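Local atomic coordinates of vanadium-dependent bromoperoxidase (Corallina officinalis, PDB entry 1QHB), a protein that catalyses the vanadate-dependent halogenation of organic substrates, oxidising bromide with hydrogen peroxide, and works as a homododecamer whose stability depends on bound calcium. Residues 80-85 with 397-402; 291-296 with 451-456; 509-514 with 520-525. All blocks are in the same frame, centred on the assembly; numbering follows the deposited sequence.

Interaction 1: residues 80-85 with 397-402; sequences RAINSG and QKFNIH. With PO4 (phosphate ion), chain G.
Asn83 and Asn400 join the two helices through their side-chain amides. Asn400 ND2 donates to Asn83 OD1 at 2.8 Å with an N-H...O angle of 154°. The donor lies in the carbonyl plane of Asn83, the acceptor close to the amide plane of Asn400, and the two amides are almost coplanar as their side chains run past each other in opposite directions. The same ND2 reaches Ile82 O in a long, weak bond of 3.5 Å. A water closes the bridge from the other end of the Asn83 amide, accepting from Asn83 ND2 and donating to Asn400 O, so both ends of that amide are tied to Asn400 and its flip is fixed.

The apolar part belongs to Ile82. Its CG2, lying anti to the backbone N, is directed at the second helix and rests 3.4 Å from Asn400 ND2 and 3.6 Å from Phe399 O. Its CD1 meets the edge of the Phe399 ring near the ring plane, 3.8 Å from CD1 of that phenylalanine, the two side chains crossing at about a right angle.

From the turn that carries these residues, Lys398 leads away to the vanadate site, where a phosphate ion is bound. The lysine bends at chi4 (-71°), and its NZ donates to PO4 O4 at 3.0 Å; Arg406, Arg545 and His551 are among the residues that also hydrogen-bond the phosphate. Phe399 also touches His478, an active-site residue by similarity.

The end of helix 72-84 thus crosses the end of helix 376-402 at -116°, with the short axes 9.4 Å apart. Helix 87-91 packs beside Ala81, while Ile3 of a third subunit covers Asn83 and Asn400.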
# COMPACT_ATOMS: atom_id res chain seq x y z
N ARG A 80 18.23 -35.25 5.76
CA ARG A 80 18.60 -33.94 5.25
C ARG A 80 18.17 -33.83 3.80
O ARG A 80 17.64 -32.82 3.37
CB ARG A 80 20.10 -33.66 5.36
CG ARG A 80 20.57 -33.40 6.78
CD ARG A 80 21.97 -32.82 6.82
NE ARG A 80 22.97 -33.75 6.36
CZ ARG A 80 23.60 -34.73 6.99
NH1 ARG A 80 23.41 -35.03 8.26
NH2 ARG A 80 24.52 -35.42 6.32
N ALA A 81 18.43 -34.89 3.02
CA ALA A 81 18.03 -34.89 1.62
C ALA A 81 16.52 -34.72 1.43
O ALA A 81 16.10 -34.07 0.49
CB ALA A 81 18.47 -36.20 0.90
N ILE A 82 15.72 -35.34 2.28
CA ILE A 82 14.27 -35.24 2.23
C ILE A 82 13.82 -33.80 2.44
O ILE A 82 12.84 -33.31 1.90
CB ILE A 82 13.72 -36.12 3.39
CG1 ILE A 82 13.67 -37.58 2.94
CG2 ILE A 82 12.36 -35.63 3.85
CD1 ILE A 82 13.63 -38.56 4.13
N ASN A 83 14.39 -33.10 3.40
CA ASN A 83 14.00 -31.76 3.78
C ASN A 83 14.54 -30.72 2.82
O ASN A 83 14.00 -29.63 2.77
CB ASN A 83 14.48 -31.49 5.23
CG ASN A 83 13.56 -32.21 6.20
OD1 ASN A 83 12.39 -32.46 5.94
ND2 ASN A 83 14.07 -32.56 7.38
N SER A 84 15.54 -31.05 2.00
CA SER A 84 16.02 -30.02 1.06
C SER A 84 15.43 -30.25 -0.31
O SER A 84 15.18 -29.30 -1.03
CB SER A 84 17.54 -29.99 0.96
OG SER A 84 17.94 -30.96 0.00
N GLY A 85 15.30 -31.49 -0.78
CA GLY A 85 14.69 -31.68 -2.12
C GLY A 85 15.72 -31.49 -3.21
O GLY A 85 15.47 -31.69 -4.40
N GLN A 397 3.84 -36.04 5.44
CA GLN A 397 3.71 -36.83 6.65
C GLN A 397 4.66 -38.02 6.54
O GLN A 397 5.43 -38.32 7.42
CB GLN A 397 2.27 -37.33 6.84
CG GLN A 397 1.21 -36.23 7.09
CD GLN A 397 1.57 -35.41 8.34
OE1 GLN A 397 1.81 -35.91 9.43
NE2 GLN A 397 1.64 -34.09 8.21
N LYS A 398 4.64 -38.78 5.44
CA LYS A 398 5.45 -39.97 5.31
C LYS A 398 6.93 -39.68 5.56
O LYS A 398 7.56 -40.34 6.36
CB LYS A 398 5.36 -40.59 3.91
CG LYS A 398 4.16 -41.43 3.59
CD LYS A 398 4.05 -41.56 2.06
CE LYS A 398 2.86 -42.46 1.69
NZ LYS A 398 3.17 -43.87 2.04
N PHE A 399 7.49 -38.78 4.77
CA PHE A 399 8.93 -38.55 4.79
C PHE A 399 9.45 -37.43 5.69
O PHE A 399 10.55 -37.58 6.24
CB PHE A 399 9.30 -38.18 3.36
CG PHE A 399 9.48 -39.28 2.38
CD1 PHE A 399 10.63 -40.07 2.39
CD2 PHE A 399 8.51 -39.50 1.39
CE1 PHE A 399 10.75 -41.10 1.44
CE2 PHE A 399 8.65 -40.48 0.44
CZ PHE A 399 9.77 -41.29 0.49
N ASN A 400 8.73 -36.29 5.72
CA ASN A 400 9.28 -35.17 6.45
C ASN A 400 8.96 -35.25 7.93
O ASN A 400 9.79 -34.72 8.66
CB ASN A 400 8.74 -33.84 5.88
CG ASN A 400 9.14 -33.68 4.42
OD1 ASN A 400 8.43 -34.13 3.51
ND2 ASN A 400 10.26 -32.99 4.18
N ILE A 401 7.84 -35.88 8.32
CA ILE A 401 7.53 -35.95 9.71
C ILE A 401 7.72 -37.31 10.37
O ILE A 401 8.59 -37.42 11.23
CB ILE A 401 6.05 -35.54 9.93
CG1 ILE A 401 5.75 -34.17 9.33
CG2 ILE A 401 5.65 -35.58 11.41
CD1 ILE A 401 6.55 -33.02 9.94
N HIS A 402 6.90 -38.34 10.12
CA HIS A 402 6.97 -39.56 10.90
C HIS A 402 7.93 -40.64 10.46
O HIS A 402 8.36 -41.33 11.36
CB HIS A 402 5.57 -40.22 10.94
CG HIS A 402 4.49 -39.23 11.27
ND1 HIS A 402 4.20 -38.97 12.58
CD2 HIS A 402 3.67 -38.45 10.50
CE1 HIS A 402 3.23 -38.05 12.63
NE2 HIS A 402 2.89 -37.75 11.40
P PO4 G . 0.94 -46.83 -0.26
O1 PO4 G . 1.74 -48.00 0.20
O2 PO4 G . -0.52 -47.11 -0.22
O3 PO4 G . 1.35 -46.48 -1.63
O4 PO4 G . 1.26 -45.71 0.69
O HOH W 1 12.46 -33.51 9.58

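Interaction 2: residues 291-296 with 451-456; sequences FMTDLK and KQNIAD
Asn453 grips Thr293 with both ends of its amide. Its ND2 donates to the backbone O of Thr293 at 2.9 Å, nearly straight at 162° and in the plane of the amide, although it meets that oxygen from well above the carbonyl plane. In return, Thr293 OG1 donates to Asn453 OD1 at 2.7 Å, again from above the plane of the acceptor carbonyl. The threonine hydroxyl sits between its own backbone N and carbonyl carbon (chi1 55°), which turns it to the helix, where it also rests 3.4 Å from Gln452 CG. CB of Asp294 packs against Asn453 OD1 at the same distance.

Around this pair, further bonds set the backbone. Thr293 O takes a second hydrogen bond from Ser464. Asp294 is the N-cap of helix 295-302, its OD2 accepting from Val297 N and its OD1 bonded to Ser460. On the facing helix, the Gln452 amide is held at both ends, NE2 donating to Asp456 OD1 at 3.1 Å and OE1 accepting from Asp290 N.

With an alanine at Asn453, the Thr293 hydroxyl would probably lose its acceptor and Thr293 O one of its two donors.

The joint between helix 439-456 and the loop entering helix 295-302 therefore rests on a neutral, reciprocal exchange of hydrogen bonds, with no charge pair between the two segments.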
# COMPACT_ATOMS: atom_id res chain seq x y z
N PHE A 291 5.71 -64.19 -0.24
CA PHE A 291 7.07 -63.76 -0.53
C PHE A 291 7.75 -63.17 0.68
O PHE A 291 7.05 -62.81 1.65
CB PHE A 291 7.09 -62.67 -1.63
CG PHE A 291 6.45 -63.12 -2.93
CD1 PHE A 291 7.21 -63.76 -3.88
CD2 PHE A 291 5.10 -62.91 -3.18
CE1 PHE A 291 6.67 -64.18 -5.08
CE2 PHE A 291 4.55 -63.35 -4.37
CZ PHE A 291 5.32 -64.00 -5.31
N MET A 292 9.07 -63.11 0.57
CA MET A 292 9.87 -62.55 1.64
C MET A 292 9.69 -63.30 2.95
O MET A 292 9.68 -62.70 4.01
CB MET A 292 9.52 -61.04 1.79
CG MET A 292 10.04 -60.20 0.68
SD MET A 292 9.38 -58.53 0.56
CE MET A 292 10.08 -57.83 2.05
N THR A 293 9.63 -64.62 2.89
CA THR A 293 9.47 -65.45 4.07
C THR A 293 10.83 -66.02 4.46
O THR A 293 10.93 -66.69 5.49
CB THR A 293 8.51 -66.63 3.79
OG1 THR A 293 8.98 -67.37 2.64
CG2 THR A 293 7.13 -66.08 3.46
N ASP A 294 11.86 -65.72 3.71
CA ASP A 294 13.20 -66.14 4.02
C ASP A 294 14.01 -64.90 4.45
O ASP A 294 14.02 -63.88 3.73
CB ASP A 294 13.81 -66.79 2.78
CG ASP A 294 15.29 -66.99 2.99
OD1 ASP A 294 15.68 -67.91 3.73
OD2 ASP A 294 16.09 -66.21 2.45
N LEU A 295 14.76 -65.04 5.55
CA LEU A 295 15.57 -63.96 6.07
C LEU A 295 16.53 -63.34 5.09
O LEU A 295 16.56 -62.07 5.00
CB LEU A 295 16.39 -64.44 7.27
CG LEU A 295 17.12 -63.28 8.00
CD1 LEU A 295 16.06 -62.31 8.51
CD2 LEU A 295 18.02 -63.82 9.10
N LYS A 296 17.31 -64.14 4.34
CA LYS A 296 18.24 -63.44 3.41
C LYS A 296 17.56 -62.71 2.30
O LYS A 296 18.07 -61.64 1.90
CB LYS A 296 19.24 -64.46 2.86
CG LYS A 296 20.11 -65.00 4.00
CD LYS A 296 21.00 -66.10 3.39
CE LYS A 296 22.03 -66.55 4.43
NZ LYS A 296 23.20 -67.15 3.73
N LYS A 451 7.06 -74.05 5.01
CA LYS A 451 6.61 -74.63 3.73
C LYS A 451 6.93 -73.74 2.58
O LYS A 451 7.33 -74.22 1.51
CB LYS A 451 5.09 -74.87 3.75
CG LYS A 451 4.65 -75.82 4.85
CD LYS A 451 3.14 -75.70 5.06
CE LYS A 451 2.72 -76.60 6.21
NZ LYS A 451 1.26 -76.89 6.16
N GLN A 452 6.73 -72.42 2.71
CA GLN A 452 7.05 -71.53 1.57
C GLN A 452 8.52 -71.64 1.24
O GLN A 452 8.92 -71.79 0.08
CB GLN A 452 6.65 -70.09 1.94
CG GLN A 452 6.84 -69.14 0.76
CD GLN A 452 5.88 -69.39 -0.39
OE1 GLN A 452 4.65 -69.32 -0.26
NE2 GLN A 452 6.43 -69.68 -1.56
N ASN A 453 9.41 -71.49 2.23
CA ASN A 453 10.86 -71.57 1.97
C ASN A 453 11.32 -72.90 1.40
O ASN A 453 12.21 -72.93 0.54
CB ASN A 453 11.54 -71.28 3.32
CG ASN A 453 11.36 -69.79 3.68
OD1 ASN A 453 11.13 -68.94 2.80
ND2 ASN A 453 11.53 -69.52 4.96
N ILE A 454 10.68 -74.01 1.79
CA ILE A 454 10.99 -75.31 1.20
C ILE A 454 10.61 -75.33 -0.27
O ILE A 454 11.42 -75.68 -1.12
CB ILE A 454 10.27 -76.48 1.88
CG1 ILE A 454 11.02 -76.75 3.20
CG2 ILE A 454 10.24 -77.75 1.05
CD1 ILE A 454 10.42 -77.85 4.05
N ALA A 455 9.37 -74.90 -0.53
CA ALA A 455 8.91 -74.85 -1.90
C ALA A 455 9.83 -73.94 -2.70
O ALA A 455 9.87 -74.25 -3.90
CB ALA A 455 7.48 -74.35 -1.95
N ASP A 456 10.43 -72.88 -2.16
CA ASP A 456 11.21 -72.01 -3.04
C ASP A 456 12.67 -72.42 -3.11
O ASP A 456 13.37 -71.86 -3.94
CB ASP A 456 11.18 -70.53 -2.68
CG ASP A 456 9.84 -69.88 -2.51
OD1 ASP A 456 8.92 -70.09 -3.33
OD2 ASP A 456 9.70 -69.12 -1.52

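Interaction 3: residues 509-514 with 520-525; sequences VFEVDT and VKSSFP
Ser522 OG is gripped from two sides: it donates to Glu511 OE2 at 2.6 Å and accepts from Phe524 N at 2.9 Å. The carboxylate oxygen receives the hydroxyl on its anti lone pair, away from its partner oxygen. With OG anti to the backbone N (chi1 167°), the serine can serve both groups, and the bond from Phe524 N, two residues on, makes an ST turn where the chain leaves the strand. Accepting a backbone N-H is likely to polarise the hydroxyl and strengthen its hold on the glutamate.

Three backbone bonds align the strands. Glu511 and Val520 form an antiparallel hydrogen-bonded pair, with Val520 N to Glu511 O at 2.8 Å and Glu511 N to Val520 O at 3.0 Å, both nearly in line with their carbonyls. Beyond the non-hydrogen-bonded pair of Phe510 and Lys521, Ser522 N donates to Val509 O at 2.9 Å and an almost straight 174°. Val520 O also receives a CA-H...O contact from Phe510 and lies at the edge of its ring.

Side chains close both ends of the ladder. Val509 CG1 lies 3.8 Å from Ser522 CB, and its CG2 approaches the edge of the Phe524 ring. At the other end, Val520 CG1 reaches Asp513 OD1 at 3.5 Å, while OD2 of that aspartate accepts from the backbone N atoms of Asp515 and Glu516 in the connecting loop.

Strands 510-512 and 519-521 are thus a two-stranded antiparallel beta hairpin, a surface feature of an enzyme whose regular structure is mainly helix, away from its vanadate and calcium sites.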
# COMPACT_ATOMS: atom_id res chain seq x y z
N VAL A 509 -28.62 -56.03 -3.83
CA VAL A 509 -27.39 -56.33 -3.16
C VAL A 509 -26.84 -57.64 -3.68
O VAL A 509 -27.53 -58.66 -3.65
CB VAL A 509 -27.52 -56.39 -1.64
CG1 VAL A 509 -26.15 -56.41 -0.96
CG2 VAL A 509 -28.28 -55.17 -1.11
N PHE A 510 -25.61 -57.60 -4.21
CA PHE A 510 -24.97 -58.77 -4.76
C PHE A 510 -23.72 -59.16 -4.02
O PHE A 510 -23.12 -58.34 -3.37
CB PHE A 510 -24.55 -58.49 -6.21
CG PHE A 510 -25.72 -58.36 -7.13
CD1 PHE A 510 -26.39 -59.48 -7.59
CD2 PHE A 510 -26.17 -57.10 -7.48
CE1 PHE A 510 -27.51 -59.33 -8.42
CE2 PHE A 510 -27.27 -56.95 -8.30
CZ PHE A 510 -27.94 -58.06 -8.78
N GLU A 511 -23.32 -60.38 -4.13
CA GLU A 511 -22.07 -60.92 -3.57
C GLU A 511 -21.50 -61.89 -4.62
O GLU A 511 -22.25 -62.27 -5.54
CB GLU A 511 -22.30 -61.69 -2.31
CG GLU A 511 -22.54 -60.89 -1.05
CD GLU A 511 -22.95 -61.82 0.10
OE1 GLU A 511 -22.07 -62.64 0.42
OE2 GLU A 511 -24.08 -61.71 0.62
N VAL A 512 -20.29 -62.36 -4.39
CA VAL A 512 -19.68 -63.31 -5.33
C VAL A 512 -20.11 -64.71 -4.88
O VAL A 512 -20.08 -65.06 -3.71
CB VAL A 512 -18.16 -63.13 -5.40
CG1 VAL A 512 -17.48 -64.18 -6.28
CG2 VAL A 512 -17.74 -61.75 -5.93
N ASP A 513 -20.55 -65.55 -5.79
CA ASP A 513 -20.99 -66.91 -5.48
C ASP A 513 -19.88 -67.75 -4.89
O ASP A 513 -18.69 -67.69 -5.21
CB ASP A 513 -21.46 -67.53 -6.79
CG ASP A 513 -22.10 -68.90 -6.61
OD1 ASP A 513 -23.19 -68.96 -6.05
OD2 ASP A 513 -21.52 -69.92 -6.98
N THR A 514 -20.19 -68.63 -3.98
CA THR A 514 -19.22 -69.52 -3.36
C THR A 514 -18.75 -70.63 -4.32
O THR A 514 -17.64 -71.12 -4.10
CB THR A 514 -19.84 -70.24 -2.15
OG1 THR A 514 -21.00 -70.93 -2.64
CG2 THR A 514 -20.22 -69.30 -1.02
N VAL A 520 -24.26 -63.29 -7.23
CA VAL A 520 -25.54 -63.83 -6.82
C VAL A 520 -26.19 -62.84 -5.85
O VAL A 520 -25.49 -62.08 -5.19
CB VAL A 520 -25.54 -65.18 -6.09
CG1 VAL A 520 -25.18 -66.29 -7.07
CG2 VAL A 520 -24.61 -65.15 -4.87
N LYS A 521 -27.51 -62.90 -5.79
CA LYS A 521 -28.23 -62.03 -4.86
C LYS A 521 -27.75 -62.37 -3.47
O LYS A 521 -27.57 -63.54 -3.11
CB LYS A 521 -29.72 -62.13 -5.12
CG LYS A 521 -30.60 -61.37 -4.15
CD LYS A 521 -32.06 -61.76 -4.29
CE LYS A 521 -32.95 -60.86 -3.45
NZ LYS A 521 -34.39 -61.17 -3.67
N SER A 522 -27.44 -61.36 -2.68
CA SER A 522 -26.94 -61.56 -1.32
C SER A 522 -28.05 -61.99 -0.36
O SER A 522 -29.21 -61.66 -0.57
CB SER A 522 -26.38 -60.21 -0.86
OG SER A 522 -26.14 -60.21 0.52
N SER A 523 -27.67 -62.49 0.81
CA SER A 523 -28.73 -62.84 1.80
C SER A 523 -29.07 -61.59 2.61
O SER A 523 -30.09 -61.53 3.28
CB SER A 523 -28.28 -63.96 2.73
OG SER A 523 -27.03 -63.57 3.29
N PHE A 524 -28.17 -60.59 2.58
CA PHE A 524 -28.48 -59.32 3.23
C PHE A 524 -29.59 -58.67 2.41
O PHE A 524 -29.54 -58.50 1.18
CB PHE A 524 -27.24 -58.45 3.29
CG PHE A 524 -27.48 -57.14 3.97
CD1 PHE A 524 -27.46 -57.07 5.36
CD2 PHE A 524 -27.70 -55.98 3.23
CE1 PHE A 524 -27.65 -55.86 6.00
CE2 PHE A 524 -27.93 -54.77 3.86
CZ PHE A 524 -27.89 -54.73 5.26
N PRO A 525 -30.68 -58.33 3.05
CA PRO A 525 -31.81 -57.73 2.38
C PRO A 525 -31.52 -56.38 1.72
O PRO A 525 -31.99 -56.11 0.60
CB PRO A 525 -32.85 -57.53 3.48
CG PRO A 525 -32.36 -58.26 4.68
CD PRO A 525 -30.88 -58.49 4.52

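The three contacts are well separated within the subunit: between centres, interactions 1 and 2 are about 34 Å apart and interactions 2 and 3 about 37 Å, while interactions 1 and 3, about 46 Å apart, lie on opposite sides of the chain's centre. None touches another, and no helix or strand is shared. Along the chain, interactions 1 and 2 interleave, since 291-296 falls between 80-85 and 397-402, and 451-456 follows; interaction 3 comes after both and joins neighbours in sequence. The first two therefore tie distant parts of the helical fold together. Interaction 1 alone of the three carries a vanadate-site residue and meets other subunits of the dodecamer.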